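Local coordinates for tyrocidine synthase 2 (Brevibacillus parabrevis, PDB 6TA8), which belongs to the nonribosomal peptide synthetases and is represented here by a two-lobed region of the condensation-domain family, at residues F385-Q390 against A425-G430; F255-P260 against G430-S435; G169-I174 against R318-F323. All coordinates share one frame; numbering follows the deposited sequence.

Contacts 1 and 2 are neighbours in one six-stranded mixed sheet, their centres about 9 Å apart. Strand 421-428 pairs with strand 383-390 in contact 1, and the next strand, 431-439, pairs with the outermost strand 250-256 in contact 2; Gly-430, in the turn between them, belongs to both. Along the chain, contact 3 closes before contact 1 opens, contact 1 is nested inside the loop closed by contact 2, and contacts 2 and 3 interleave. Contact 3 ties helix 169-187, from the first half of the chain, to a loop of the second half, about 16 Å from contact 1 between centres. Arg-173 NH2 probably hydrogen-bonds Leu-388 O, a further tie between the halves.

Contact 1. Residues F385-Q390 against A425-G430; sequences FNYLGQ and AMIEDG
Ala-425 O accepts a short, straight hydrogen bond from Leu-388 N (2.7 Å, 172° at the hydrogen). The same oxygen receives a CA-H...O contact from Tyr-387, so two consecutive residues of strand 385-390 grip it. Further along, Ile-427 N donates to Gly-389 O at 3.1 Å. The strands run parallel, but three steps from Tyr-387 to Gln-390 match only two from Ala-425 to Ile-427, a beta bulge that takes in Leu-388 and Gly-389.

With CG of Tyr-387 anti to its backbone N (chi1 176°), the ring runs along the strand: the Ala-425 methyl meets its edge at CD1 (3.6 Å from CB), and Gly-389 N sits over the centre of one face. The hydroxyl of Tyr-387 reaches Ile-427, with Tyr-387 OH 3.6 Å from Ile-427 CD1. The other branch of Ile-427, CG2, rests against the amide of Gln-390, 3.7 Å from CD. On the opposite face of the sheet Leu-388 CD1 touches Met-426 CB at 3.7 Å.

Strand 297-304 flanks 383-390 on its other side and strand 431-439 flanks 421-428. Helix 277-293 packs on Phe-385 and Tyr-387, while helix 259-267 lies on Gln-390 and Ile-427.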
# COMPACT_ATOMS: atom_id res chain seq x y z
N PHE A 385 -0.97 4.05 9.16
CA PHE A 385 -0.91 2.62 9.41
C PHE A 385 -1.43 1.86 8.20
O PHE A 385 -2.37 2.31 7.53
CB PHE A 385 -1.72 2.23 10.65
CG PHE A 385 -1.45 0.84 11.15
CD1 PHE A 385 -0.41 0.59 12.03
CD2 PHE A 385 -2.23 -0.23 10.73
CE1 PHE A 385 -0.16 -0.69 12.49
CE2 PHE A 385 -1.98 -1.51 11.18
CZ PHE A 385 -0.94 -1.74 12.06
N ASN A 386 -0.82 0.71 7.92
CA ASN A 386 -1.19 -0.10 6.77
C ASN A 386 -0.78 -1.54 7.04
O ASN A 386 0.40 -1.82 7.25
CB ASN A 386 -0.53 0.41 5.49
CG ASN A 386 -0.90 -0.41 4.27
OD1 ASN A 386 -1.95 -1.06 4.24
ND2 ASN A 386 -0.05 -0.38 3.25
N TYR A 387 -1.76 -2.45 7.05
CA TYR A 387 -1.51 -3.87 7.22
C TYR A 387 -1.54 -4.54 5.85
O TYR A 387 -2.57 -4.51 5.16
CB TYR A 387 -2.55 -4.50 8.15
CG TYR A 387 -2.39 -6.00 8.29
CD1 TYR A 387 -1.27 -6.54 8.91
CD2 TYR A 387 -3.35 -6.87 7.80
CE1 TYR A 387 -1.12 -7.90 9.05
CE2 TYR A 387 -3.21 -8.24 7.93
CZ TYR A 387 -2.09 -8.75 8.55
OH TYR A 387 -1.94 -10.11 8.68
N LEU A 388 -0.42 -5.14 5.46
CA LEU A 388 -0.28 -5.71 4.12
C LEU A 388 -0.75 -7.15 4.02
O LEU A 388 -0.96 -7.64 2.91
CB LEU A 388 1.19 -5.62 3.68
CG LEU A 388 1.78 -4.21 3.62
CD1 LEU A 388 3.27 -4.25 3.91
CD2 LEU A 388 1.51 -3.56 2.27
N GLY A 389 -0.92 -7.84 5.15
CA GLY A 389 -1.35 -9.22 5.12
C GLY A 389 -0.19 -10.19 5.17
O GLY A 389 0.99 -9.82 5.23
N GLN A 390 -0.53 -11.48 5.14
CA GLN A 390 0.45 -12.55 5.19
C GLN A 390 0.95 -12.86 3.79
O GLN A 390 0.15 -13.03 2.86
CB GLN A 390 -0.14 -13.80 5.84
CG GLN A 390 0.70 -15.06 5.63
CD GLN A 390 0.71 -15.97 6.84
OE1 GLN A 390 -0.15 -15.87 7.72
NE2 GLN A 390 1.69 -16.87 6.90
N ALA A 425 2.74 -3.14 8.47
CA ALA A 425 2.59 -4.43 9.15
C ALA A 425 2.40 -5.51 8.10
O ALA A 425 1.47 -5.43 7.30
CB ALA A 425 1.41 -4.40 10.12
N MET A 426 3.28 -6.51 8.11
CA MET A 426 3.20 -7.61 7.17
C MET A 426 3.69 -8.88 7.86
O MET A 426 4.49 -8.82 8.80
CB MET A 426 4.01 -7.34 5.90
CG MET A 426 5.52 -7.28 6.13
SD MET A 426 6.44 -6.98 4.61
CE MET A 426 5.91 -8.37 3.60
N ILE A 427 3.21 -10.02 7.37
CA ILE A 427 3.60 -11.33 7.88
C ILE A 427 4.38 -12.04 6.78
O ILE A 427 3.83 -12.31 5.70
CB ILE A 427 2.39 -12.15 8.33
CG1 ILE A 427 1.69 -11.48 9.51
CG2 ILE A 427 2.81 -13.57 8.68
CD1 ILE A 427 0.57 -12.30 10.10
N GLU A 428 5.65 -12.33 7.04
CA GLU A 428 6.52 -12.99 6.08
C GLU A 428 7.28 -14.11 6.78
O GLU A 428 7.85 -13.89 7.85
CB GLU A 428 7.50 -11.99 5.45
CG GLU A 428 8.54 -12.64 4.55
CD GLU A 428 8.99 -11.73 3.43
OE1 GLU A 428 8.19 -10.86 3.02
OE2 GLU A 428 10.14 -11.88 2.96
N ASP A 429 7.28 -15.29 6.16
CA ASP A 429 7.94 -16.47 6.72
C ASP A 429 7.43 -16.78 8.13
O ASP A 429 8.20 -17.14 9.02
CB ASP A 429 9.46 -16.32 6.71
CG ASP A 429 10.03 -16.18 5.31
OD1 ASP A 429 10.53 -15.09 4.98
OD2 ASP A 429 9.97 -17.16 4.55
N GLY A 430 6.12 -16.63 8.32
CA GLY A 430 5.52 -16.90 9.62
C GLY A 430 5.90 -15.93 10.71
O GLY A 430 5.75 -16.25 11.89

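Contact 2. Residues F255-P260 against G430-S435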
# COMPACT_ATOMS: atom_id res chain seq x y z
N PHE A 255 10.99 -4.35 13.83
CA PHE A 255 11.05 -5.44 14.79
C PHE A 255 10.11 -6.54 14.33
O PHE A 255 9.08 -6.28 13.69
CB PHE A 255 10.70 -4.98 16.22
CG PHE A 255 9.23 -4.74 16.45
CD1 PHE A 255 8.41 -5.75 16.94
CD2 PHE A 255 8.67 -3.49 16.21
CE1 PHE A 255 7.07 -5.52 17.16
CE2 PHE A 255 7.33 -3.26 16.43
CZ PHE A 255 6.52 -4.28 16.90
N ALA A 256 10.46 -7.78 14.66
CA ALA A 256 9.70 -8.94 14.24
C ALA A 256 9.38 -9.83 15.43
O ALA A 256 10.06 -9.79 16.46
CB ALA A 256 10.45 -9.76 13.18
N LEU A 257 8.33 -10.62 15.29
CA LEU A 257 7.92 -11.59 16.29
C LEU A 257 8.32 -13.00 15.86
O LEU A 257 8.42 -13.29 14.66
CB LEU A 257 6.41 -11.54 16.54
CG LEU A 257 5.83 -10.21 17.03
CD1 LEU A 257 4.35 -10.37 17.36
CD2 LEU A 257 6.59 -9.70 18.24
N THR A 258 8.56 -13.86 16.84
CA THR A 258 8.90 -15.24 16.55
C THR A 258 7.69 -15.96 15.93
O THR A 258 6.54 -15.56 16.10
CB THR A 258 9.35 -15.97 17.82
OG1 THR A 258 8.27 -16.02 18.75
CG2 THR A 258 10.52 -15.24 18.45
N VAL A 259 7.98 -17.04 15.21
CA VAL A 259 6.93 -17.78 14.51
C VAL A 259 5.99 -18.53 15.47
O VAL A 259 4.86 -18.83 15.07
CB VAL A 259 7.52 -18.74 13.45
CG1 VAL A 259 8.64 -18.05 12.68
CG2 VAL A 259 8.01 -20.04 14.06
N PRO A 260 6.38 -18.85 16.71
CA PRO A 260 5.34 -19.30 17.66
C PRO A 260 4.46 -18.17 18.16
O PRO A 260 3.28 -18.39 18.41
CB PRO A 260 6.15 -19.93 18.80
CG PRO A 260 7.48 -20.23 18.21
CD PRO A 260 7.72 -19.11 17.27
N GLY A 430 6.12 -16.63 8.32
CA GLY A 430 5.52 -16.90 9.62
C GLY A 430 5.90 -15.93 10.71
O GLY A 430 5.75 -16.25 11.89
N GLU A 431 6.40 -14.75 10.35
CA GLU A 431 6.82 -13.74 11.32
C GLU A 431 6.09 -12.43 11.03
O GLU A 431 6.25 -11.86 9.95
CB GLU A 431 8.33 -13.52 11.28
CG GLU A 431 9.14 -14.67 11.85
CD GLU A 431 10.62 -14.57 11.54
OE1 GLU A 431 11.09 -13.46 11.23
OE2 GLU A 431 11.30 -15.62 11.59
N LEU A 432 5.29 -11.97 11.99
CA LEU A 432 4.69 -10.65 11.90
C LEU A 432 5.77 -9.61 12.13
O LEU A 432 6.35 -9.52 13.22
CB LEU A 432 3.57 -10.51 12.93
CG LEU A 432 3.05 -9.10 13.19
CD1 LEU A 432 2.13 -8.65 12.07
CD2 LEU A 432 2.34 -9.03 14.53
N ARG A 433 6.06 -8.81 11.10
CA ARG A 433 7.17 -7.86 11.13
C ARG A 433 6.63 -6.45 10.95
O ARG A 433 6.03 -6.14 9.92
CB ARG A 433 8.20 -8.19 10.05
CG ARG A 433 8.63 -9.65 10.06
CD ARG A 433 9.89 -9.89 9.24
NE ARG A 433 9.60 -10.03 7.82
CZ ARG A 433 9.98 -9.17 6.89
NH1 ARG A 433 9.67 -9.38 5.62
NH2 ARG A 433 10.67 -8.09 7.22
N ILE A 434 6.84 -5.61 11.96
CA ILE A 434 6.40 -4.22 11.95
C ILE A 434 7.57 -3.33 11.59
O ILE A 434 8.71 -3.58 12.01
CB ILE A 434 5.80 -3.82 13.31
CG1 ILE A 434 4.84 -4.90 13.82
CG2 ILE A 434 5.11 -2.47 13.22
CD1 ILE A 434 3.59 -5.05 12.99
N SER A 435 7.31 -2.30 10.80
CA SER A 435 8.33 -1.34 10.37
C SER A 435 7.79 0.07 10.55
O SER A 435 6.66 0.36 10.16
CB SER A 435 8.73 -1.58 8.91
OG SER A 435 9.17 -2.91 8.72
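The Phe-255 ring lies alongside the Ile-434 side chain, both pointing the same way, with CE2 3.5 Å from Ile-434 CB and CZ 3.6 Å from Ile-434 CG1. CG of Phe-255 sits between the backbone N and the carbonyl carbon (chi1 75°), which swings the ring across toward the neighbouring strand. Ala-452 and Arg-456 of helix 445-466 also touch the ring. This is an antiparallel strand pair at the margin of the six-stranded mixed sheet, where strand 250-256 is the outermost member.

Phe-255 and Ile-434 form a hydrogen-bonded pair: Phe-255 N donates to Ile-434 O at 3.0 Å, and Ile-434 N returns a bond to Phe-255 O at 2.9 Å. Ala-256 and Arg-433 make the next, non-hydrogen-bonded pair, in which the alanine methyl rests on the aliphatic stem of the arginine, CB to CG 3.6 Å. A third bond, from Leu-257 N to Leu-432 O (3.1 Å), carries the pairing beyond the end of strand 250-256, and the two leucine side chains run side by side, pointing the same way and touching through Leu-257 CD1 and Leu-432 CD2.

At Thr-258 the chain turns into helix 259-267. This residue is the N-cap: its side chain caps a backbone N in the first turn, and its own N is hydrogen-bonded to Gln-261 OE1. Val-259, first in the helix, touches the turn and the first residue of strand 431-439: CG1 of Val-259 meets Glu-431 CG at 3.5 Å, and its CA makes a CA-H...O contact with Gly-430 O at 3.3 Å.

Contact 3. Residues G169-I174 against R318-F323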
# COMPACT_ATOMS: atom_id res chain seq x y z
N GLY A 169 -1.25 -3.11 -2.90
CA GLY A 169 -0.87 -4.37 -2.28
C GLY A 169 -1.60 -5.57 -2.87
O GLY A 169 -0.98 -6.59 -3.19
N VAL A 170 -2.92 -5.45 -3.03
CA VAL A 170 -3.70 -6.56 -3.57
C VAL A 170 -3.33 -6.81 -5.03
O VAL A 170 -3.28 -7.96 -5.49
CB VAL A 170 -5.20 -6.29 -3.41
CG1 VAL A 170 -6.02 -7.39 -4.06
CG2 VAL A 170 -5.56 -6.17 -1.93
N SER A 171 -3.04 -5.74 -5.78
CA SER A 171 -2.65 -5.89 -7.18
C SER A 171 -1.37 -6.70 -7.32
O SER A 171 -1.21 -7.42 -8.31
CB SER A 171 -2.48 -4.52 -7.83
OG SER A 171 -3.69 -3.77 -7.78
N TRP A 172 -0.46 -6.61 -6.35
CA TRP A 172 0.77 -7.38 -6.43
C TRP A 172 0.52 -8.87 -6.24
O TRP A 172 1.22 -9.69 -6.83
CB TRP A 172 1.77 -6.87 -5.39
CG TRP A 172 2.52 -5.65 -5.83
CD1 TRP A 172 2.35 -4.37 -5.38
CD2 TRP A 172 3.56 -5.59 -6.81
NE1 TRP A 172 3.21 -3.52 -6.02
CE2 TRP A 172 3.97 -4.25 -6.90
CE3 TRP A 172 4.19 -6.54 -7.62
CZ2 TRP A 172 4.98 -3.83 -7.77
CZ3 TRP A 172 5.19 -6.13 -8.48
CH2 TRP A 172 5.57 -4.79 -8.55
N ARG A 173 -0.48 -9.23 -5.43
CA ARG A 173 -0.82 -10.64 -5.28
C ARG A 173 -1.38 -11.21 -6.57
O ARG A 173 -1.12 -12.37 -6.91
CB ARG A 173 -1.81 -10.83 -4.13
CG ARG A 173 -1.49 -9.99 -2.90
CD ARG A 173 -2.68 -9.95 -1.95
NE ARG A 173 -2.41 -10.65 -0.70
CZ ARG A 173 -2.13 -10.04 0.45
NH1 ARG A 173 -1.90 -10.75 1.54
NH2 ARG A 173 -2.09 -8.71 0.50
N ILE A 174 -2.17 -10.42 -7.30
CA ILE A 174 -2.64 -10.85 -8.62
C ILE A 174 -1.47 -10.99 -9.58
O ILE A 174 -1.48 -11.87 -10.45
CB ILE A 174 -3.70 -9.87 -9.15
CG1 ILE A 174 -4.80 -9.66 -8.11
CG2 ILE A 174 -4.29 -10.37 -10.45
CD1 ILE A 174 -5.80 -8.60 -8.49
N ARG A 318 -9.95 -9.56 -9.63
CA ARG A 318 -8.76 -9.74 -10.45
C ARG A 318 -8.31 -8.44 -11.11
O ARG A 318 -7.54 -8.48 -12.08
CB ARG A 318 -9.02 -10.80 -11.52
CG ARG A 318 -9.55 -12.12 -10.98
CD ARG A 318 -8.50 -12.85 -10.16
NE ARG A 318 -7.37 -13.28 -10.99
CZ ARG A 318 -6.30 -13.91 -10.52
NH1 ARG A 318 -6.20 -14.18 -9.23
NH2 ARG A 318 -5.32 -14.26 -11.34
N THR A 319 -8.77 -7.30 -10.61
CA THR A 319 -8.46 -6.01 -11.21
C THR A 319 -7.21 -5.42 -10.55
O THR A 319 -7.11 -5.39 -9.32
CB THR A 319 -9.64 -5.04 -11.06
OG1 THR A 319 -10.76 -5.54 -11.80
CG2 THR A 319 -9.27 -3.66 -11.59
N ILE A 320 -6.28 -4.96 -11.38
CA ILE A 320 -5.04 -4.35 -10.91
C ILE A 320 -5.19 -2.84 -10.99
O ILE A 320 -5.64 -2.30 -12.00
CB ILE A 320 -3.83 -4.84 -11.73
CG1 ILE A 320 -3.51 -6.29 -11.36
CG2 ILE A 320 -2.62 -3.94 -11.52
CD1 ILE A 320 -2.27 -6.83 -12.04
N GLY A 321 -4.81 -2.15 -9.91
CA GLY A 321 -4.94 -0.71 -9.86
C GLY A 321 -4.57 -0.21 -8.49
O GLY A 321 -4.21 -0.98 -7.60
N TRP A 322 -4.66 1.11 -8.33
CA TRP A 322 -4.40 1.76 -7.04
C TRP A 322 -5.76 2.05 -6.40
O TRP A 322 -6.37 3.09 -6.62
CB TRP A 322 -3.58 3.03 -7.22
CG TRP A 322 -2.95 3.52 -5.95
CD1 TRP A 322 -2.90 2.85 -4.76
CD2 TRP A 322 -2.29 4.77 -5.73
NE1 TRP A 322 -2.24 3.61 -3.82
CE2 TRP A 322 -1.86 4.79 -4.39
CE3 TRP A 322 -2.01 5.87 -6.55
CZ2 TRP A 322 -1.17 5.87 -3.85
CZ3 TRP A 322 -1.32 6.94 -6.00
CH2 TRP A 322 -0.91 6.93 -4.66
N PHE A 323 -6.23 1.10 -5.59
CA PHE A 323 -7.53 1.18 -4.95
C PHE A 323 -7.45 1.66 -3.50
O PHE A 323 -8.45 1.62 -2.79
CB PHE A 323 -8.23 -0.19 -5.00
CG PHE A 323 -8.71 -0.58 -6.36
CD1 PHE A 323 -7.82 -0.95 -7.35
CD2 PHE A 323 -10.07 -0.58 -6.65
CE1 PHE A 323 -8.27 -1.32 -8.61
CE2 PHE A 323 -10.52 -0.94 -7.90
CZ PHE A 323 -9.62 -1.31 -8.88
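Ser-171 turns its hydroxyl onto the backbone of Gly-321, with OG 2.8 Å from Gly-321 O and 2.9 Å from Gly-321 N. Its CB meanwhile packs on Ile-320, 3.7 Å from CG2, and the CG1 branch of the isoleucine runs past Ser-171 toward the next helical turn, where it comes within 4.2 Å of Ile-174 CB.

Ile-174 supplies the rest of the helix surface, and its two branches divide the work. CD1 presses on the backbone of the loop, 3.6 Å from both Arg-318 C and Thr-319 O. CG2, held anti to the backbone N while CG1 is anti to the carbonyl carbon (chi1 -52°), lies over one face of the Arg-318 guanidinium, 4.0 Å above its plane and close to the centre. The arginine chain has to fold back to lie there, bending at both chi2 and chi3.

The contact docks the start of helix 169-187 against the loop that leads into strand 325-332, joining the two halves of the condensation-domain fold. Gly-169 and the preceding Asp-168 end the His-His-x-x-x-Asp-Gly signature of this family, and Ser-171 follows that motif two residues later in the chain.

A second shell fixes these groups. Asp-168 hydrogen-bonds Ser-171 OG through OD1 and Phe-323 N through OD2, bridging the helix start and the loop, while Arg-307 NH2 is hydrogen-bonded to both Ser-171 OG and Thr-319 O. Arg-318 NH2 makes a salt bridge to Asp-178 OD1, one helical turn beyond Ile-174, which would hold the guanidinium across the methyl. The CB of Thr-319 points away from the helix, and OG1 is hydrogen-bonded to Asp-199 O.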